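Local coordinates for amorpha-4,11-diene synthase (Artemisia annua, PDB 4FJQ), which is a sesquiterpene synthase that probably cyclises farnesyl diphosphate, releasing diphosphate, to products such as amorpha-4,11-diene or alpha-bisabolol, at residues L42-Q47 against H255-S260; K307-V312 against N420-T425; Y277-I282 against L314-Y319; L161-A166 against L181-S186. One frame throughout, in Å; residues are numbered along the deposited sequence.

Interaction 1. Residues L42-Q47 against H255-S260; sequences LIVDNQ and HREELS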
loop_
_atom_site.group_PDB
_atom_site.type_symbol
_atom_site.label_atom_id
_atom_site.label_comp_id
_atom_site.label_asym_id
_atom_site.label_seq_id
_atom_site.Cartn_x
_atom_site.Cartn_y
_atom_site.Cartn_z
ATOM N N LEU A 42 1.772 -18.906 15.239
ATOM C CA LEU A 42 1.845 -20.255 14.663
ATOM C C LEU A 42 0.491 -20.955 14.650
ATOM O O LEU A 42 0.061 -21.492 13.628
ATOM C CB LEU A 42 2.835 -21.121 15.452
ATOM C CG LEU A 42 3.679 -22.192 14.742
ATOM C CD1 LEU A 42 3.725 -23.482 15.575
ATOM C CD2 LEU A 42 3.237 -22.484 13.299
ATOM N N ILE A 43 -0.157 -20.971 15.809
ATOM C CA ILE A 43 -1.454 -21.611 15.958
ATOM C C ILE A 43 -2.483 -20.534 16.253
ATOM O O ILE A 43 -2.240 -19.642 17.058
ATOM C CB ILE A 43 -1.464 -22.646 17.113
ATOM C CG1 ILE A 43 -0.359 -23.694 16.918
ATOM C CG2 ILE A 43 -2.834 -23.310 17.222
ATOM C CD1 ILE A 43 -0.549 -24.579 15.692
ATOM N N VAL A 44 -3.630 -20.602 15.590
ATOM C CA VAL A 44 -4.640 -19.576 15.792
ATOM C C VAL A 44 -5.724 -20.029 16.764
ATOM O O VAL A 44 -6.172 -21.178 16.720
ATOM C CB VAL A 44 -5.280 -19.120 14.456
ATOM C CG1 VAL A 44 -6.130 -20.232 13.874
ATOM C CG2 VAL A 44 -6.099 -17.830 14.656
ATOM N N ASP A 45 -6.108 -19.118 17.655
ATOM C CA ASP A 45 -7.216 -19.327 18.578
ATOM C C ASP A 45 -8.322 -18.323 18.255
ATOM O O ASP A 45 -8.408 -17.250 18.858
ATOM C CB ASP A 45 -6.752 -19.165 20.032
ATOM C CG ASP A 45 -7.829 -19.547 21.042
ATOM O OD1 ASP A 45 -7.470 -20.074 22.120
ATOM O OD2 ASP A 45 -9.032 -19.317 20.768
ATOM N N ASN A 46 -9.154 -18.675 17.280
ATOM C CA ASN A 46 -10.284 -17.847 16.890
ATOM C C ASN A 46 -11.480 -18.085 17.800
ATOM O O ASN A 46 -12.302 -18.961 17.534
ATOM C CB ASN A 46 -10.696 -18.145 15.440
ATOM C CG ASN A 46 -9.517 -18.163 14.481
ATOM O OD1 ASN A 46 -9.166 -17.141 13.895
ATOM N ND2 ASN A 46 -8.906 -19.332 14.310
ATOM N N GLN A 47 -11.579 -17.311 18.874
ATOM C CA GLN A 47 -12.758 -17.372 19.726
ATOM C C GLN A 47 -13.824 -16.426 19.176
ATOM O O GLN A 47 -13.629 -15.209 19.153
ATOM C CB GLN A 47 -12.401 -17.015 21.173
ATOM C CG GLN A 47 -13.544 -17.191 22.163
ATOM C CD GLN A 47 -13.998 -18.636 22.283
ATOM O OE1 GLN A 47 -14.956 -19.058 21.630
ATOM N NE2 GLN A 47 -13.311 -19.403 23.125
ATOM N N HIS A 255 -7.123 -12.603 9.219
ATOM C CA HIS A 255 -5.721 -12.277 8.974
ATOM C C HIS A 255 -4.839 -13.190 9.822
ATOM O O HIS A 255 -3.817 -13.694 9.358
ATOM C CB HIS A 255 -5.426 -10.801 9.289
ATOM C CG HIS A 255 -6.121 -9.834 8.379
ATOM N ND1 HIS A 255 -6.377 -8.528 8.736
ATOM C CD2 HIS A 255 -6.617 -9.985 7.124
ATOM C CE1 HIS A 255 -6.979 -7.908 7.733
ATOM N NE2 HIS A 255 -7.136 -8.770 6.744
ATOM N N ARG A 256 -5.244 -13.402 11.068
ATOM C CA ARG A 256 -4.558 -14.345 11.944
ATOM C C ARG A 256 -4.581 -15.774 11.392
ATOM O O ARG A 256 -3.595 -16.505 11.520
ATOM C CB ARG A 256 -5.192 -14.338 13.340
ATOM C CG ARG A 256 -4.852 -13.113 14.152
ATOM C CD ARG A 256 -3.395 -13.159 14.550
ATOM N NE ARG A 256 -3.159 -14.138 15.611
ATOM C CZ ARG A 256 -2.852 -13.828 16.867
ATOM N NH1 ARG A 256 -2.729 -12.558 17.230
ATOM N NH2 ARG A 256 -2.643 -14.794 17.755
ATOM N N GLU A 257 -5.708 -16.178 10.816
ATOM C CA GLU A 257 -5.808 -17.495 10.179
ATOM C C GLU A 257 -4.788 -17.614 9.036
ATOM O O GLU A 257 -4.076 -18.621 8.909
ATOM C CB GLU A 257 -7.235 -17.745 9.665
ATOM C CG GLU A 257 -8.253 -18.070 10.762
ATOM C CD GLU A 257 -9.658 -18.384 10.223
ATOM O OE1 GLU A 257 -9.842 -18.470 8.989
ATOM O OE2 GLU A 257 -10.589 -18.548 11.042
ATOM N N GLU A 258 -4.701 -16.566 8.222
ATOM C CA GLU A 258 -3.758 -16.528 7.096
ATOM C C GLU A 258 -2.307 -16.607 7.561
ATOM O O GLU A 258 -1.538 -17.409 7.038
ATOM C CB GLU A 258 -3.991 -15.270 6.240
ATOM C CG GLU A 258 -5.392 -15.259 5.590
ATOM C CD GLU A 258 -5.812 -13.886 5.055
ATOM O OE1 GLU A 258 -5.055 -12.903 5.218
ATOM O OE2 GLU A 258 -6.914 -13.794 4.487
ATOM N N LEU A 259 -1.950 -15.785 8.551
ATOM C CA LEU A 259 -0.609 -15.782 9.106
ATOM C C LEU A 259 -0.274 -17.117 9.792
ATOM O O LEU A 259 0.870 -17.553 9.780
ATOM C CB LEU A 259 -0.457 -14.636 10.103
ATOM C CG LEU A 259 0.938 -14.427 10.687
ATOM C CD1 LEU A 259 2.038 -14.378 9.612
ATOM C CD2 LEU A 259 0.954 -13.144 11.538
ATOM N N SER A 260 -1.253 -17.748 10.423
ATOM C CA SER A 260 -1.022 -19.114 10.938
ATOM C C SER A 260 -0.633 -20.121 9.834
ATOM O O SER A 260 0.370 -20.830 9.942
ATOM C CB SER A 260 -2.242 -19.628 11.701
ATOM O OG SER A 260 -2.020 -20.963 12.125
#

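Interaction 2. Residues K307-V312 against N420-T425; sequences KVIALV and NLLTTT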
loop_
_atom_site.group_PDB
_atom_site.type_symbol
_atom_site.label_atom_id
_atom_site.label_comp_id
_atom_site.label_asym_id
_atom_site.label_seq_id
_atom_site.Cartn_x
_atom_site.Cartn_y
_atom_site.Cartn_z
ATOM N N LYS A 307 4.171 -15.661 0.347
ATOM C CA LYS A 307 5.139 -16.695 -0.010
ATOM C C LYS A 307 6.176 -16.188 -1.016
ATOM O O LYS A 307 7.365 -16.463 -0.888
ATOM C CB LYS A 307 4.434 -17.937 -0.570
ATOM C CG LYS A 307 3.595 -18.699 0.455
ATOM C CD LYS A 307 2.763 -19.805 -0.208
ATOM C CE LYS A 307 1.856 -20.510 0.803
ATOM N NZ LYS A 307 1.040 -21.644 0.235
ATOM N N VAL A 308 5.720 -15.483 -2.042
ATOM C CA VAL A 308 6.634 -14.939 -3.036
ATOM C C VAL A 308 7.582 -13.897 -2.406
ATOM O O VAL A 308 8.773 -13.836 -2.737
ATOM C CB VAL A 308 5.866 -14.360 -4.241
ATOM C CG1 VAL A 308 6.803 -13.653 -5.190
ATOM C CG2 VAL A 308 5.090 -15.476 -4.970
ATOM N N ILE A 309 7.069 -13.100 -1.474
ATOM C CA ILE A 309 7.929 -12.130 -0.794
ATOM C C ILE A 309 8.985 -12.854 0.064
ATOM O O ILE A 309 10.147 -12.453 0.105
ATOM C CB ILE A 309 7.113 -11.103 0.020
ATOM C CG1 ILE A 309 6.258 -10.271 -0.948
ATOM C CG2 ILE A 309 8.034 -10.201 0.823
ATOM C CD1 ILE A 309 5.358 -9.297 -0.294
ATOM N N ALA A 310 8.588 -13.949 0.702
ATOM C CA ALA A 310 9.535 -14.758 1.467
ATOM C C ALA A 310 10.620 -15.325 0.556
ATOM O O ALA A 310 11.801 -15.310 0.911
ATOM C CB ALA A 310 8.819 -15.868 2.202
ATOM N N LEU A 311 10.220 -15.819 -0.617
ATOM C CA LEU A 311 11.173 -16.354 -1.585
ATOM C C LEU A 311 12.154 -15.288 -2.063
ATOM O O LEU A 311 13.365 -15.526 -2.081
ATOM C CB LEU A 311 10.457 -16.977 -2.785
ATOM C CG LEU A 311 9.796 -18.336 -2.544
ATOM C CD1 LEU A 311 8.909 -18.742 -3.724
ATOM C CD2 LEU A 311 10.859 -19.388 -2.276
ATOM N N VAL A 312 11.611 -14.134 -2.462
ATOM C CA VAL A 312 12.379 -12.956 -2.864
ATOM C C VAL A 312 13.396 -12.596 -1.792
ATOM O O VAL A 312 14.551 -12.307 -2.085
ATOM C CB VAL A 312 11.449 -11.715 -3.059
ATOM C CG1 VAL A 312 12.252 -10.424 -3.146
ATOM C CG2 VAL A 312 10.599 -11.873 -4.277
ATOM N N ASN A 420 7.759 -4.733 -10.492
ATOM C CA ASN A 420 7.110 -5.611 -11.454
ATOM C C ASN A 420 6.675 -6.921 -10.819
ATOM O O ASN A 420 5.585 -7.409 -11.084
ATOM C CB ASN A 420 8.028 -5.891 -12.652
ATOM C CG ASN A 420 7.876 -4.866 -13.749
ATOM O OD1 ASN A 420 6.981 -4.017 -13.702
ATOM N ND2 ASN A 420 8.757 -4.928 -14.744
ATOM N N LEU A 421 7.540 -7.491 -9.986
ATOM C CA LEU A 421 7.272 -8.805 -9.396
ATOM C C LEU A 421 6.044 -8.777 -8.480
ATOM O O LEU A 421 5.162 -9.640 -8.581
ATOM C CB LEU A 421 8.469 -9.274 -8.578
ATOM C CG LEU A 421 8.280 -10.654 -7.947
ATOM C CD1 LEU A 421 8.031 -11.692 -9.033
ATOM C CD2 LEU A 421 9.504 -11.024 -7.131
ATOM N N LEU A 422 6.014 -7.805 -7.567
ATOM C CA LEU A 422 4.891 -7.676 -6.641
ATOM C C LEU A 422 3.593 -7.461 -7.397
ATOM O O LEU A 422 2.585 -8.104 -7.109
ATOM C CB LEU A 422 5.105 -6.515 -5.667
ATOM C CG LEU A 422 6.375 -6.508 -4.811
ATOM C CD1 LEU A 422 6.584 -5.109 -4.229
ATOM C CD2 LEU A 422 6.330 -7.560 -3.709
ATOM N N THR A 423 3.625 -6.549 -8.360
ATOM C CA THR A 423 2.459 -6.242 -9.177
ATOM C C THR A 423 1.929 -7.495 -9.867
ATOM O O THR A 423 0.746 -7.825 -9.767
ATOM C CB THR A 423 2.798 -5.192 -10.278
ATOM O OG1 THR A 423 3.147 -3.942 -9.669
ATOM C CG2 THR A 423 1.602 -4.992 -11.198
ATOM N N THR A 424 2.806 -8.194 -10.580
ATOM C CA THR A 424 2.363 -9.337 -11.355
ATOM C C THR A 424 2.030 -10.546 -10.466
ATOM O O THR A 424 1.253 -11.397 -10.861
ATOM C CB THR A 424 3.357 -9.706 -12.468
ATOM O OG1 THR A 424 4.628 -10.009 -11.890
ATOM C CG2 THR A 424 3.500 -8.532 -13.462
ATOM N N THR A 425 2.589 -10.593 -9.260
ATOM C CA THR A 425 2.192 -11.621 -8.300
ATOM C C THR A 425 0.739 -11.412 -7.891
ATOM O O THR A 425 -0.003 -12.379 -7.664
ATOM C CB THR A 425 3.069 -11.596 -7.048
ATOM O OG1 THR A 425 4.405 -11.932 -7.419
ATOM C CG2 THR A 425 2.580 -12.626 -6.035
#

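Interaction 3. Residues Y277-I282 against L314-Y319; sequences YSRDRI and LIDDIY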
loop_
_atom_site.group_PDB
_atom_site.type_symbol
_atom_site.label_atom_id
_atom_site.label_comp_id
_atom_site.label_asym_id
_atom_site.label_seq_id
_atom_site.Cartn_x
_atom_site.Cartn_y
_atom_site.Cartn_z
ATOM N N TYR A 277 21.955 -18.014 6.589
ATOM C CA TYR A 277 22.500 -16.716 6.228
ATOM C C TYR A 277 21.389 -15.739 5.868
ATOM O O TYR A 277 21.646 -14.577 5.538
ATOM C CB TYR A 277 23.396 -16.894 5.012
ATOM C CG TYR A 277 22.718 -17.708 3.938
ATOM C CD1 TYR A 277 21.825 -17.115 3.054
ATOM C CD2 TYR A 277 22.947 -19.074 3.825
ATOM C CE1 TYR A 277 21.185 -17.858 2.076
ATOM C CE2 TYR A 277 22.314 -19.825 2.846
ATOM C CZ TYR A 277 21.435 -19.209 1.976
ATOM O OH TYR A 277 20.803 -19.942 1.000
ATOM N N SER A 278 20.150 -16.216 5.889
ATOM C CA SER A 278 19.036 -15.377 5.466
ATOM C C SER A 278 18.223 -14.905 6.654
ATOM O O SER A 278 18.524 -15.231 7.798
ATOM C CB SER A 278 18.144 -16.109 4.457
ATOM O OG SER A 278 17.642 -17.306 5.022
ATOM N N ARG A 279 17.186 -14.126 6.368
ATOM C CA ARG A 279 16.381 -13.497 7.404
ATOM C C ARG A 279 15.161 -14.351 7.734
ATOM O O ARG A 279 14.541 -14.929 6.844
ATOM C CB ARG A 279 15.957 -12.098 6.943
ATOM C CG ARG A 279 17.133 -11.144 6.708
ATOM C CD ARG A 279 16.739 -9.910 5.891
ATOM N NE ARG A 279 16.804 -10.162 4.453
ATOM C CZ ARG A 279 16.503 -9.269 3.516
ATOM N NH1 ARG A 279 16.106 -8.048 3.855
ATOM N NH2 ARG A 279 16.590 -9.599 2.232
ATOM N N ASP A 280 14.824 -14.450 9.015
ATOM C CA ASP A 280 13.593 -15.122 9.414
ATOM C C ASP A 280 12.471 -14.086 9.601
ATOM O O ASP A 280 12.330 -13.514 10.683
ATOM C CB ASP A 280 13.815 -15.929 10.692
ATOM C CG ASP A 280 12.614 -16.768 11.061
ATOM O OD1 ASP A 280 11.746 -16.968 10.184
ATOM O OD2 ASP A 280 12.528 -17.217 12.224
ATOM N N ARG A 281 11.676 -13.854 8.551
ATOM C CA ARG A 281 10.769 -12.695 8.519
ATOM C C ARG A 281 9.375 -12.977 7.948
ATOM O O ARG A 281 8.844 -12.152 7.195
ATOM C CB ARG A 281 11.389 -11.574 7.670
ATOM C CG ARG A 281 12.800 -11.149 8.062
ATOM C CD ARG A 281 12.799 -10.028 9.090
ATOM N NE ARG A 281 13.330 -10.479 10.375
ATOM C CZ ARG A 281 14.614 -10.435 10.711
ATOM N NH1 ARG A 281 15.507 -9.948 9.864
ATOM N NH2 ARG A 281 15.003 -10.869 11.898
ATOM N N ILE A 282 8.778 -14.122 8.272
ATOM C CA ILE A 282 7.488 -14.459 7.656
ATOM C C ILE A 282 6.400 -13.444 8.042
ATOM O O ILE A 282 5.533 -13.104 7.226
ATOM C CB ILE A 282 7.046 -15.906 7.984
ATOM C CG1 ILE A 282 5.988 -16.409 6.991
ATOM C CG2 ILE A 282 6.560 -16.009 9.414
ATOM C CD1 ILE A 282 6.406 -16.317 5.519
ATOM N N LEU A 314 14.645 -14.595 0.597
ATOM C CA LEU A 314 15.689 -15.624 0.611
ATOM C C LEU A 314 16.681 -15.359 -0.509
ATOM O O LEU A 314 17.889 -15.371 -0.305
ATOM C CB LEU A 314 15.096 -17.030 0.445
ATOM C CG LEU A 314 14.476 -17.673 1.687
ATOM C CD1 LEU A 314 13.509 -18.797 1.312
ATOM C CD2 LEU A 314 15.564 -18.185 2.612
ATOM N N ILE A 315 16.148 -15.114 -1.697
ATOM C CA ILE A 315 16.950 -14.975 -2.897
ATOM C C ILE A 315 17.819 -13.713 -2.905
ATOM O O ILE A 315 18.986 -13.745 -3.310
ATOM C CB ILE A 315 16.047 -15.000 -4.145
ATOM C CG1 ILE A 315 15.407 -16.385 -4.278
ATOM C CG2 ILE A 315 16.842 -14.641 -5.390
ATOM C CD1 ILE A 315 14.665 -16.592 -5.560
ATOM N N ASP A 316 17.242 -12.605 -2.463
ATOM C CA ASP A 316 17.978 -11.353 -2.366
ATOM C C ASP A 316 19.144 -11.540 -1.410
ATOM O O ASP A 316 20.230 -11.050 -1.656
ATOM C CB ASP A 316 17.068 -10.225 -1.873
ATOM C CG ASP A 316 17.506 -8.868 -2.369
ATOM O OD1 ASP A 316 17.120 -8.501 -3.498
ATOM O OD2 ASP A 316 18.234 -8.170 -1.632
ATOM N N ASP A 317 18.909 -12.254 -0.315
ATOM C CA ASP A 317 19.964 -12.533 0.656
ATOM C C ASP A 317 21.110 -13.343 0.056
ATOM O O ASP A 317 22.237 -13.316 0.559
ATOM C CB ASP A 317 19.399 -13.247 1.886
ATOM C CG ASP A 317 18.650 -12.299 2.813
ATOM O OD1 ASP A 317 18.776 -11.076 2.612
ATOM O OD2 ASP A 317 17.947 -12.770 3.733
ATOM N N ILE A 318 20.822 -14.069 -1.018
ATOM C CA ILE A 318 21.858 -14.844 -1.684
ATOM C C ILE A 318 22.666 -13.986 -2.665
ATOM O O ILE A 318 23.898 -14.051 -2.691
ATOM C CB ILE A 318 21.274 -16.085 -2.396
ATOM C CG1 ILE A 318 20.754 -17.092 -1.365
ATOM C CG2 ILE A 318 22.331 -16.752 -3.263
ATOM C CD1 ILE A 318 20.006 -18.252 -1.976
ATOM N N TYR A 319 21.976 -13.185 -3.465
ATOM C CA TYR A 319 22.648 -12.328 -4.435
ATOM C C TYR A 319 23.388 -11.173 -3.768
ATOM O O TYR A 319 24.224 -10.524 -4.392
ATOM C CB TYR A 319 21.657 -11.786 -5.468
ATOM C CG TYR A 319 21.318 -12.782 -6.549
ATOM C CD1 TYR A 319 21.720 -12.578 -7.860
ATOM C CD2 TYR A 319 20.608 -13.940 -6.252
ATOM C CE1 TYR A 319 21.414 -13.500 -8.863
ATOM C CE2 TYR A 319 20.296 -14.868 -7.237
ATOM C CZ TYR A 319 20.700 -14.643 -8.537
ATOM O OH TYR A 319 20.391 -15.562 -9.512
#

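Interaction 4. Residues L161-A166 against L181-S186; sequences LELYEA and LVFTQS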
loop_
_atom_site.group_PDB
_atom_site.type_symbol
_atom_site.label_atom_id
_atom_site.label_comp_id
_atom_site.label_asym_id
_atom_site.label_seq_id
_atom_site.Cartn_x
_atom_site.Cartn_y
_atom_site.Cartn_z
ATOM N N LEU A 161 -9.307 20.338 7.568
ATOM C CA LEU A 161 -8.849 18.961 7.427
ATOM C C LEU A 161 -9.275 18.377 6.080
ATOM O O LEU A 161 -8.477 17.736 5.413
ATOM C CB LEU A 161 -9.405 18.096 8.563
ATOM C CG LEU A 161 -8.700 18.255 9.914
ATOM C CD1 LEU A 161 -9.541 17.628 11.051
ATOM C CD2 LEU A 161 -7.312 17.648 9.858
ATOM N N GLU A 162 -10.533 18.589 5.692
ATOM C CA GLU A 162 -10.992 18.137 4.379
ATOM C C GLU A 162 -10.085 18.691 3.262
ATOM O O GLU A 162 -9.631 17.942 2.401
ATOM C CB GLU A 162 -12.468 18.513 4.131
ATOM C CG GLU A 162 -13.463 17.472 4.666
ATOM C CD GLU A 162 -14.949 17.867 4.514
ATOM O OE1 GLU A 162 -15.269 18.803 3.762
ATOM O OE2 GLU A 162 -15.802 17.227 5.163
ATOM N N LEU A 163 -9.829 19.998 3.287
ATOM C CA LEU A 163 -8.947 20.650 2.305
ATOM C C LEU A 163 -7.526 20.071 2.353
ATOM O O LEU A 163 -6.939 19.742 1.322
ATOM C CB LEU A 163 -8.904 22.173 2.558
ATOM C CG LEU A 163 -7.981 22.982 1.643
ATOM C CD1 LEU A 163 -8.312 22.742 0.151
ATOM C CD2 LEU A 163 -8.058 24.484 2.006
ATOM N N TYR A 164 -6.975 19.944 3.557
ATOM C CA TYR A 164 -5.657 19.356 3.713
ATOM C C TYR A 164 -5.577 17.968 3.060
ATOM O O TYR A 164 -4.648 17.681 2.304
ATOM C CB TYR A 164 -5.266 19.288 5.201
ATOM C CG TYR A 164 -4.029 18.471 5.469
ATOM C CD1 TYR A 164 -2.761 19.031 5.346
ATOM C CD2 TYR A 164 -4.122 17.132 5.838
ATOM C CE1 TYR A 164 -1.620 18.277 5.587
ATOM C CE2 TYR A 164 -2.993 16.374 6.080
ATOM C CZ TYR A 164 -1.746 16.951 5.957
ATOM O OH TYR A 164 -0.620 16.195 6.194
ATOM N N GLU A 165 -6.551 17.113 3.348
ATOM C CA GLU A 165 -6.503 15.747 2.843
ATOM C C GLU A 165 -6.618 15.742 1.318
ATOM O O GLU A 165 -5.989 14.929 0.654
ATOM C CB GLU A 165 -7.562 14.850 3.510
ATOM C CG GLU A 165 -7.449 14.783 5.051
ATOM C CD GLU A 165 -6.214 14.026 5.531
ATOM O OE1 GLU A 165 -5.341 13.702 4.696
ATOM O OE2 GLU A 165 -6.106 13.748 6.750
ATOM N N ALA A 166 -7.381 16.686 0.770
ATOM C CA ALA A 166 -7.503 16.799 -0.685
ATOM C C ALA A 166 -6.163 17.116 -1.381
ATOM O O ALA A 166 -5.896 16.632 -2.485
ATOM C CB ALA A 166 -8.555 17.831 -1.049
ATOM N N LEU A 181 -1.947 23.412 0.660
ATOM C CA LEU A 181 -1.190 22.567 1.576
ATOM C C LEU A 181 -0.413 23.418 2.590
ATOM O O LEU A 181 -0.416 23.145 3.788
ATOM C CB LEU A 181 -0.247 21.632 0.812
ATOM C CG LEU A 181 0.756 20.826 1.647
ATOM C CD1 LEU A 181 0.047 19.955 2.698
ATOM C CD2 LEU A 181 1.626 19.978 0.725
ATOM N N VAL A 182 0.246 24.459 2.102
ATOM C CA VAL A 182 0.953 25.369 2.996
ATOM C C VAL A 182 -0.026 25.994 3.983
ATOM O O VAL A 182 0.205 26.016 5.180
ATOM C CB VAL A 182 1.648 26.494 2.204
ATOM C CG1 VAL A 182 2.149 27.580 3.154
ATOM C CG2 VAL A 182 2.790 25.919 1.366
ATOM N N PHE A 183 -1.127 26.493 3.452
ATOM C CA PHE A 183 -2.169 27.150 4.236
ATOM C C PHE A 183 -2.775 26.242 5.325
ATOM O O PHE A 183 -2.857 26.627 6.495
ATOM C CB PHE A 183 -3.260 27.633 3.275
ATOM C CG PHE A 183 -4.486 28.212 3.946
ATOM C CD1 PHE A 183 -4.492 29.528 4.399
ATOM C CD2 PHE A 183 -5.646 27.458 4.072
ATOM C CE1 PHE A 183 -5.612 30.062 4.986
ATOM C CE2 PHE A 183 -6.778 27.994 4.655
ATOM C CZ PHE A 183 -6.755 29.307 5.117
ATOM N N THR A 184 -3.211 25.046 4.950
ATOM C CA THR A 184 -3.837 24.169 5.937
ATOM C C THR A 184 -2.838 23.689 6.988
ATOM O O THR A 184 -3.161 23.671 8.183
ATOM C CB THR A 184 -4.545 22.957 5.299
ATOM O OG1 THR A 184 -3.612 22.228 4.488
ATOM C CG2 THR A 184 -5.759 23.424 4.472
ATOM N N GLN A 185 -1.640 23.303 6.555
ATOM C CA GLN A 185 -0.594 22.856 7.483
ATOM C C GLN A 185 -0.333 23.891 8.564
ATOM O O GLN A 185 -0.280 23.559 9.744
ATOM C CB GLN A 185 0.731 22.567 6.770
ATOM C CG GLN A 185 0.799 21.241 6.035
ATOM C CD GLN A 185 2.113 21.053 5.309
ATOM O OE1 GLN A 185 2.726 22.020 4.831
ATOM N NE2 GLN A 185 2.562 19.803 5.220
ATOM N N SER A 186 -0.155 25.145 8.166
ATOM C CA SER A 186 0.191 26.170 9.144
ATOM C C SER A 186 -0.955 26.400 10.126
ATOM O O SER A 186 -0.753 26.418 11.352
ATOM C CB SER A 186 0.618 27.481 8.460
ATOM O OG SER A 186 -0.479 28.127 7.833
HETATM O O HOH W 1 1.805 17.841 6.798
#

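Interaction 1. Residues L42-Q47 against H255-S260
S260 has chi1 at 177°, which swings OG away from its own backbone N and out toward the carbonyl of L42. V44 has CG1 between its backbone N and carbonyl carbon (chi1 69°), and CG2 is thereby turned onto the helix at R256. S260 OG donates to L42 O over 2.6 Å. The hydroxyl stands above the carbonyl plane, 42° out of it, and does not sit on a lone pair. The bond ties the buried S260 to the loop backbone. Next to it, the packing is apolar. V44 CG2 rests on R256 CB at 3.8 Å, and V44 CB lies 4.1 Å from S260 CB. The bent chain of R256 carries its guanidinium onward, and NH1 bonds to the backbone O of L557. Further along the loop, the N46 side chain lies against the extended chain of E257, with its amide plane nearly perpendicular to the carboxylate. This is a surface contact. The N-terminal segment, which leads into helix 52-72, lies along helix 238-269, consistent with its packing on the C-terminal catalytic domain in plant terpene synthases. L42 also touches S263 and K264 one turn further on. The inner side of helix 238-269 is covered differently: H255 and L259 pack on Y286 of helix 282-292 and on L557 of helix 547-557.

Interaction 2. Residues K307-V312 against N420-T425
L421 O is gripped twice by T425: OG1 donates to it at 2.7 Å, and T425 N donates at 2.8 Å. The two donors come from opposite faces of the carbonyl plane. The extra bond fixes the T425 rotation (chi1 -64°) and satisfies a buried hydroxyl. T425 then meets V308 tip to tip, with T425 CG2 3.9 Å from V308 CG2 and T425 OG1 3.7 Å from V308 CG1. Beside this pair, I309 and L422 cross at about a right angle, with I309 CG1 3.9 Å from L422 CD2. V308 CG1 also lies 4.2 Å from L421 CD2. No hydrogen bond joins the segments. Their axes run nearly antiparallel, at 157°, and come within 11.0 Å. The contact is buried packing in the all-helical class I terpene synthase domain. F387 and V384 of helix 374-400 close it at V312 and L421, Y361 of helix 351-370 touches V308, and W288 of helix 282-292 spans I309 and L422.

Interaction 3. Residues Y277-I282 against L314-Y319
Charge and hydrogen bonding join R279 to D317. R279 NE donates to D317 OD2 at 2.9 Å and nearly straight, 170°. The oxygen uses its syn lone pair and lies in the guanidinium plane. The bend at chi3 (-86°) brings the guanidinium back to the carboxylate. A weak bond from R279 NH2 to D317 OD1, 2.7 Å, completes the salt bridge. The two planes stand 42° apart, so the two-pronged pair is twisted rather than flat. R279 N adds a weak third bond to D317 OD2 at 3.1 Å. The D316 carboxylate is near but beyond a salt bridge, with D316 OD2 4.4 Å from R279 NH2. The sequences fit two family motifs: R279 and R281 match the RxR motif, and D316, D317 and D320 match the DDxxD motif that in relatives binds magnesium. Here R279 of the first motif binds D317 of the second. The remaining contacts are van der Waals. Y277 CE1 lies 3.6 Å from I318 CG1, and the Y277 ring also stacks with Y322. Y277 OH is buried without a polar partner in the model. S278 packs its CB 3.8 Å from L314 CD2, while its OG bonds to A275 O.

Interaction 4. Residues L161-A166 against L181-S186
Y164 and T184 bury the most surface here, followed by L163. They lie where two consecutive helices of the N-terminal domain, 157-167 and 175-195, pack as a helical hairpin, as is usual in the alpha-helical barrel of plant terpene synthases. The axes of the two segments cross at -135° and approach to 9.0 Å. Y164 and T184 also have the nearest CA atoms across the contact. T184 presents two different branches. Its chi1 of 56° puts OG1 between its backbone N and carbonyl carbon. From there OG1 meets the Y164 ring at its edge, in the ring plane, with T184 OG1 3.4 Å from Y164 CD1. The same hydroxyl bonds to A180 O, one turn back, so it is satisfied inside the interface. The methyl turns to the other neighbour: T184 CG2 lies 3.5 Å from L163 CD2. That leucine branch is also near the F183 ring. Two further residues border the tyrosine ring. L181 CD1 comes obliquely to Y164 CE1 at 3.7 Å, and Q185 CG sits at the ring edge, 3.9 Å from Y164 CE1. Beyond the ring, Y164 OH bonds to A209 O of helix 200-211. Y164 OH accepts a hydrogen bond from a water at 3.0 Å, and that water accepts one from Q185 NE2 at 2.6 Å.

Interactions 2 and 3 share helix 299-322. Their centres are about 14 Å apart, and they touch where A310 CB packs on I282 CD1 at 4.1 Å. Interaction 3 holds the residues that match the metal-binding motif, so it probably lies at the mouth of the active site. Interaction 2 packs the same helix, about two turns earlier, against helix 419-429. Interaction 1 is a surface contact, its centre about 24 Å from that of interaction 3. The nearest atoms of the two are only about 4 Å apart, and L42 and I282 both touch S263. Interaction 4 belongs to the other domain, with its centre about 36 Å from interaction 2 and about 42 Å from interaction 3.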